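Local atomic coordinates of beta-ketoacyl synthase (Burkholderia phymatum, PDB entry 4EWG), a protein that probably elongates acyl chains as a 3-oxoacyl-[acyl-carrier-protein] synthase of the thiolase-like superfamily. Residues T212-D217 and K229-V234; R7-G12 and H258-G263. One frame throughout, in Å; residues are numbered along the deposited sequence.

Interaction 1: residues T212-D217 and K229-V234. With IMD (imidazole), chain C.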
loop_
_atom_site.group_PDB
_atom_site.type_symbol
_atom_site.label_atom_id
_atom_site.label_comp_id
_atom_site.label_asym_id
_atom_site.label_seq_id
_atom_site.Cartn_x
_atom_site.Cartn_y
_atom_site.Cartn_z
ATOM N N THR A 212 -14.527 20.669 2.375
ATOM C CA THR A 212 -13.990 21.331 3.551
ATOM C C THR A 212 -14.974 22.367 4.115
ATOM O O THR A 212 -15.624 23.084 3.368
ATOM C CB THR A 212 -12.688 22.069 3.227
ATOM O OG1 THR A 212 -12.870 22.850 2.047
ATOM C CG2 THR A 212 -11.550 21.111 3.025
ATOM N N SER A 213 -15.043 22.460 5.434
ATOM C CA SER A 213 -15.705 23.577 6.112
ATOM C C SER A 213 -15.002 24.904 5.802
ATOM O O SER A 213 -13.763 24.955 5.779
ATOM C CB SER A 213 -15.672 23.360 7.619
ATOM O OG SER A 213 -16.257 24.459 8.314
ATOM N N THR A 214 -15.788 25.965 5.587
ATOM C CA THR A 214 -15.264 27.270 5.312
ATOM C C THR A 214 -15.715 28.301 6.371
ATOM O O THR A 214 -15.688 29.507 6.117
ATOM C CB THR A 214 -15.698 27.748 3.924
ATOM O OG1 THR A 214 -17.098 27.723 3.874
ATOM C CG2 THR A 214 -15.149 26.845 2.811
ATOM N N ARG A 215 -16.092 27.845 7.559
ATOM C CA ARG A 215 -16.399 28.774 8.636
ATOM C C ARG A 215 -15.109 29.308 9.221
ATOM O O ARG A 215 -14.739 28.992 10.338
ATOM C CB ARG A 215 -17.280 28.114 9.677
ATOM C CG ARG A 215 -18.691 27.973 9.153
ATOM C CD ARG A 215 -19.570 27.186 10.096
ATOM N NE ARG A 215 -19.949 27.975 11.281
ATOM C CZ ARG A 215 -20.819 27.575 12.209
ATOM N NH1 ARG A 215 -21.405 26.385 12.116
ATOM N NH2 ARG A 215 -21.099 28.367 13.233
ATOM N N ASN A 216 -14.433 30.149 8.444
ATOM C CA ASN A 216 -13.039 30.491 8.709
ATOM C C ASN A 216 -12.840 31.338 9.965
ATOM O O ASN A 216 -11.748 31.368 10.551
ATOM C CB ASN A 216 -12.409 31.114 7.459
ATOM C CG ASN A 216 -12.249 30.097 6.318
ATOM O OD1 ASN A 216 -12.262 28.882 6.541
ATOM N ND2 ASN A 216 -12.040 30.578 5.128
ATOM N N ASP A 217 -13.920 31.973 10.415
ATOM C CA ASP A 217 -13.904 32.748 11.632
ATOM C C ASP A 217 -14.379 32.027 12.889
ATOM O O ASP A 217 -14.347 32.604 13.966
ATOM C CB ASP A 217 -14.751 33.989 11.419
ATOM C CG ASP A 217 -14.020 35.033 10.600
ATOM O OD1 ASP A 217 -12.899 34.739 10.092
ATOM O OD2 ASP A 217 -14.556 36.143 10.466
ATOM N N LYS A 229 -26.269 21.898 10.827
ATOM C CA LYS A 229 -25.617 23.126 10.396
ATOM C C LYS A 229 -24.196 22.883 9.933
ATOM O O LYS A 229 -23.460 23.817 9.698
ATOM C CB LYS A 229 -25.653 24.197 11.536
ATOM C CG LYS A 229 -27.052 24.720 11.885
ATOM C CD LYS A 229 -27.857 25.044 10.629
ATOM C CE LYS A 229 -29.109 25.884 10.894
ATOM N NZ LYS A 229 -30.188 25.055 11.501
ATOM N N ARG A 230 -23.793 21.624 9.791
ATOM C CA ARG A 230 -22.401 21.328 9.397
ATOM C C ARG A 230 -22.193 21.818 7.965
ATOM O O ARG A 230 -23.159 21.908 7.210
ATOM C CB ARG A 230 -22.109 19.832 9.489
ATOM C CG ARG A 230 -22.816 18.977 8.441
ATOM C CD ARG A 230 -22.573 17.499 8.707
ATOM N NE ARG A 230 -23.138 16.631 7.674
ATOM C CZ ARG A 230 -24.434 16.334 7.548
ATOM N NH1 ARG A 230 -25.329 16.836 8.393
ATOM N NH2 ARG A 230 -24.840 15.523 6.570
ATOM N N ASP A 231 -20.946 22.143 7.609
ATOM C CA ASP A 231 -20.619 22.565 6.242
ATOM C C ASP A 231 -19.281 21.983 5.761
ATOM O O ASP A 231 -18.576 22.619 5.039
ATOM C CB ASP A 231 -20.537 24.096 6.170
ATOM C CG ASP A 231 -19.242 24.643 6.793
ATOM O OD1 ASP A 231 -18.854 24.204 7.910
ATOM O OD2 ASP A 231 -18.602 25.483 6.146
ATOM N N GLY A 232 -18.938 20.781 6.194
ATOM C CA GLY A 232 -17.720 20.129 5.736
ATOM C C GLY A 232 -16.763 19.733 6.831
ATOM O O GLY A 232 -17.001 19.981 8.005
ATOM N N LEU A 233 -15.663 19.103 6.412
ATOM C CA LEU A 233 -14.665 18.562 7.327
ATOM C C LEU A 233 -13.578 19.562 7.631
ATOM O O LEU A 233 -13.503 20.618 7.014
ATOM C CB LEU A 233 -14.029 17.292 6.736
ATOM C CG LEU A 233 -13.237 17.336 5.416
ATOM C CD1 LEU A 233 -11.805 17.882 5.577
ATOM C CD2 LEU A 233 -13.217 15.948 4.794
ATOM N N VAL A 234 -12.753 19.225 8.608
ATOM C CA VAL A 234 -11.521 19.945 8.857
ATOM C C VAL A 234 -10.398 18.923 8.913
ATOM O O VAL A 234 -10.478 17.919 9.617
ATOM C CB VAL A 234 -11.599 20.765 10.175
ATOM C CG1 VAL A 234 -10.262 21.415 10.500
ATOM C CG2 VAL A 234 -12.750 21.787 10.096
HETATM N N1 IMD C . -16.648 24.956 0.057
HETATM C C2 IMD C . -16.014 23.987 0.777
HETATM N N3 IMD C . -14.739 23.898 0.348
HETATM C C4 IMD C . -14.558 24.823 -0.655
HETATM C C5 IMD C . -15.768 25.502 -0.830
HETATM O O HOH W 1 -11.828 22.744 6.650
HETATM O O HOH W 2 -20.759 24.238 9.812
#
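Two first torsions bring Ser213 and Asp231 together. In Ser213, OG stands trans to the backbone N (chi1 177°), and in Asp231 the carboxylate is folded back between its own N and carbonyl carbon (chi1 76°), turned to the other segment. Ser213 OG donates to Asp231 OD1 at 2.6 Å, and the next amide, Thr214 N, gives a nearly straight bond of 2.9 Å to Asp231 OD2 (165° at the hydrogen). Both donors come in on the syn side of the carboxylate, somewhat out of its plane, so the two bonds together fix its rotation. Arg215 lays CD 3.8 Å from Asp231 OD1, but its guanidinium bridges to Glu218 instead; water 2 accepts from Arg215 NH1 and lies within hydrogen-bonding distance of Asp231 OD1 and Lys229 O. The nearby positive charge would probably help keep the aspartate ionised. One backbone bond, Ser213 N to Leu233 O at 2.9 Å, gives a single bridge rather than a sheet. Between these bonds the chains close to 4.0 Å from Ser213 CA to Gly232 CA; Gly232, having no side chain, lets the backbones come this close. An imidazole, probably from the crystallisation liquor, donates from N3 to Thr212 OG1, which also bonds Asp207. Both segments belong to the long loop between helix 200-207 and strand 238-246; Thr212 and Leu233 rest on Phe206 of that helix, while Ser213 packs on Leu53 of strand 53-54.

Interaction 2: residues R7-G12 and H258-G263; sequences RVVITG and HAEIVG
Arg7 and Glu260 meet across two antiparallel strands, 8-12 and 259-263, which are neighbours in the large mixed sheet of this thiolase-like fold; the strand axes approach to 4.6 Å. Arg7 grips the carboxylate side-on in a salt bridge, NE and NH2 each taking one oxygen, with the guanidinium and carboxylate planes 18° apart. Arg7 NE reaches Glu260 OE2 at 2.9 Å and Arg7 NH2 reaches Glu260 OE1 at 2.8 Å, each oxygen being met on its syn side and lying close to the guanidinium plane. The bend at chi3 of Arg7 (59°) brings NE and NH2 round to the extended glutamate. Tyr247, just after strand 238-246, adds a cation-pi contact to the same arginine.

The register is read from the non-hydrogen-bonded pair Val9 and Glu260, whose CA atoms stand 4.1 Å apart; Val9 CG1 lies against Glu260 CB on the face that bears the glutamate. On the other face Ile10 and Ile261 cross at about a right angle, Ile10 CD1 resting 3.8 Å from Ile261 CG1. There Val8 and Ile261 both touch Tyr179 of helix 170-183, so this side is an apolar seam between sheet and helix. Backbone bonds run from Ile10 N to Ala259 O and from Ile261 N to Val8 O. Beside Ile10, His258 turns its ring edge to Gly12 N, and its nitrogens bond Asp91 and Lys357. Thr11, which bonds Glu245, lies about 7 Å between side chains from His249, a calcium-binding residue whose metal is not bound to this chain. At the other end, water 3 accepts from Val8 N at 2.7 Å and sits 2.6 Å from Glu260 OE2.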
loop_
_atom_site.group_PDB
_atom_site.type_symbol
_atom_site.label_atom_id
_atom_site.label_comp_id
_atom_site.label_asym_id
_atom_site.label_seq_id
_atom_site.Cartn_x
_atom_site.Cartn_y
_atom_site.Cartn_z
ATOM N N ARG A 7 -5.515 -16.270 17.768
ATOM C CA ARG A 7 -6.202 -15.125 18.265
ATOM C C ARG A 7 -5.196 -14.006 18.322
ATOM O O ARG A 7 -3.982 -14.252 18.376
ATOM C CB ARG A 7 -6.810 -15.418 19.631
ATOM C CG ARG A 7 -7.858 -16.536 19.577
ATOM C CD ARG A 7 -8.353 -16.971 20.944
ATOM N NE ARG A 7 -8.953 -15.868 21.691
ATOM C CZ ARG A 7 -9.507 -15.994 22.890
ATOM N NH1 ARG A 7 -9.534 -17.187 23.492
ATOM N NH2 ARG A 7 -10.053 -14.951 23.482
ATOM N N VAL A 8 -5.703 -12.778 18.300
ATOM C CA VAL A 8 -4.867 -11.614 18.195
ATOM C C VAL A 8 -5.317 -10.525 19.169
ATOM O O VAL A 8 -6.492 -10.141 19.181
ATOM C CB VAL A 8 -4.884 -11.091 16.776
ATOM C CG1 VAL A 8 -3.852 -9.974 16.622
ATOM C CG2 VAL A 8 -4.604 -12.266 15.813
ATOM N N VAL A 9 -4.364 -10.045 19.971
ATOM C CA VAL A 9 -4.629 -9.054 20.987
ATOM C C VAL A 9 -3.714 -7.845 20.783
ATOM O O VAL A 9 -2.717 -7.899 20.077
ATOM C CB VAL A 9 -4.422 -9.619 22.436
ATOM C CG1 VAL A 9 -5.400 -10.735 22.732
ATOM C CG2 VAL A 9 -2.960 -10.073 22.669
ATOM N N ILE A 10 -4.082 -6.761 21.414
ATOM C CA ILE A 10 -3.377 -5.511 21.317
ATOM C C ILE A 10 -2.688 -5.265 22.633
ATOM O O ILE A 10 -3.344 -5.065 23.635
ATOM C CB ILE A 10 -4.362 -4.347 21.058
ATOM C CG1 ILE A 10 -4.966 -4.476 19.661
ATOM C CG2 ILE A 10 -3.663 -3.000 21.193
ATOM C CD1 ILE A 10 -6.309 -3.819 19.539
ATOM N N THR A 11 -1.368 -5.248 22.617
ATOM C CA THR A 11 -0.573 -5.136 23.880
ATOM C C THR A 11 0.196 -3.818 23.974
ATOM O O THR A 11 0.844 -3.554 24.981
ATOM C CB THR A 11 0.415 -6.292 23.959
ATOM O OG1 THR A 11 1.144 -6.340 22.727
ATOM C CG2 THR A 11 -0.319 -7.604 24.090
ATOM N N GLY A 12 0.109 -2.985 22.926
ATOM C CA GLY A 12 0.719 -1.646 22.916
ATOM C C GLY A 12 -0.116 -0.644 22.127
ATOM O O GLY A 12 -0.620 -0.973 21.047
ATOM N N HIS A 258 -4.735 -4.971 26.125
ATOM C CA HIS A 258 -5.674 -3.836 26.072
ATOM C C HIS A 258 -7.012 -4.225 25.514
ATOM O O HIS A 258 -8.033 -3.697 25.917
ATOM C CB HIS A 258 -5.096 -2.683 25.238
ATOM C CG HIS A 258 -3.887 -2.008 25.872
ATOM N ND1 HIS A 258 -3.953 -1.361 27.058
ATOM C CD2 HIS A 258 -2.577 -1.898 25.440
ATOM C CE1 HIS A 258 -2.751 -0.889 27.376
ATOM N NE2 HIS A 258 -1.897 -1.222 26.388
ATOM N N ALA A 259 -7.005 -5.125 24.547
ATOM C CA ALA A 259 -8.228 -5.589 23.860
ATOM C C ALA A 259 -7.855 -6.749 22.976
ATOM O O ALA A 259 -6.668 -7.048 22.793
ATOM C CB ALA A 259 -8.850 -4.479 23.024
ATOM N N GLU A 260 -8.871 -7.426 22.445
ATOM C CA GLU A 260 -8.678 -8.466 21.440
ATOM C C GLU A 260 -9.388 -8.001 20.181
ATOM O O GLU A 260 -10.476 -7.430 20.257
ATOM C CB GLU A 260 -9.257 -9.814 21.908
ATOM C CG GLU A 260 -9.257 -10.892 20.838
ATOM C CD GLU A 260 -9.689 -12.266 21.341
ATOM O OE1 GLU A 260 -10.320 -12.368 22.421
ATOM O OE2 GLU A 260 -9.401 -13.249 20.645
ATOM N N ILE A 261 -8.780 -8.254 19.030
ATOM C CA ILE A 261 -9.408 -7.937 17.755
ATOM C C ILE A 261 -10.128 -9.162 17.335
ATOM O O ILE A 261 -9.496 -10.246 17.239
ATOM C CB ILE A 261 -8.396 -7.615 16.653
ATOM C CG1 ILE A 261 -7.447 -6.513 17.094
ATOM C CG2 ILE A 261 -9.126 -7.225 15.356
ATOM C CD1 ILE A 261 -6.346 -6.273 16.066
ATOM N N VAL A 262 -11.438 -9.036 17.104
ATOM C CA VAL A 262 -12.258 -10.219 16.811
ATOM C C VAL A 262 -12.878 -10.223 15.424
ATOM O O VAL A 262 -13.263 -11.279 14.933
ATOM C CB VAL A 262 -13.344 -10.468 17.895
ATOM C CG1 VAL A 262 -12.689 -10.973 19.206
ATOM C CG2 VAL A 262 -14.185 -9.225 18.161
ATOM N N GLY A 263 -12.944 -9.072 14.755
ATOM C CA GLY A 263 -13.417 -9.032 13.380
ATOM C C GLY A 263 -12.899 -7.895 12.553
ATOM O O GLY A 263 -12.623 -6.788 13.053
HETATM O O HOH W 3 -8.442 -12.835 18.228
#

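In the fold
From the N terminus, the chain enters the central sheet at once through strand 8-16, and interaction 2 closes a loop of 245 intervening residues when strand 259-268 returns beside it. Within that loop lie helix 170-183, helix 200-207 and strand 238-246, the last flanking strand 8-16 across from strand 259-268. Interaction 1 is nested inside: 212-217 and 229-234 close a short loop of 11 residues, without helix or strand, before the chain reaches strand 238-246. The contacts do not touch, their centres being 36 Å apart on opposite sides of the chain's centre. One joins sheet strands; the other gathers a peripheral loop near helix 200-207.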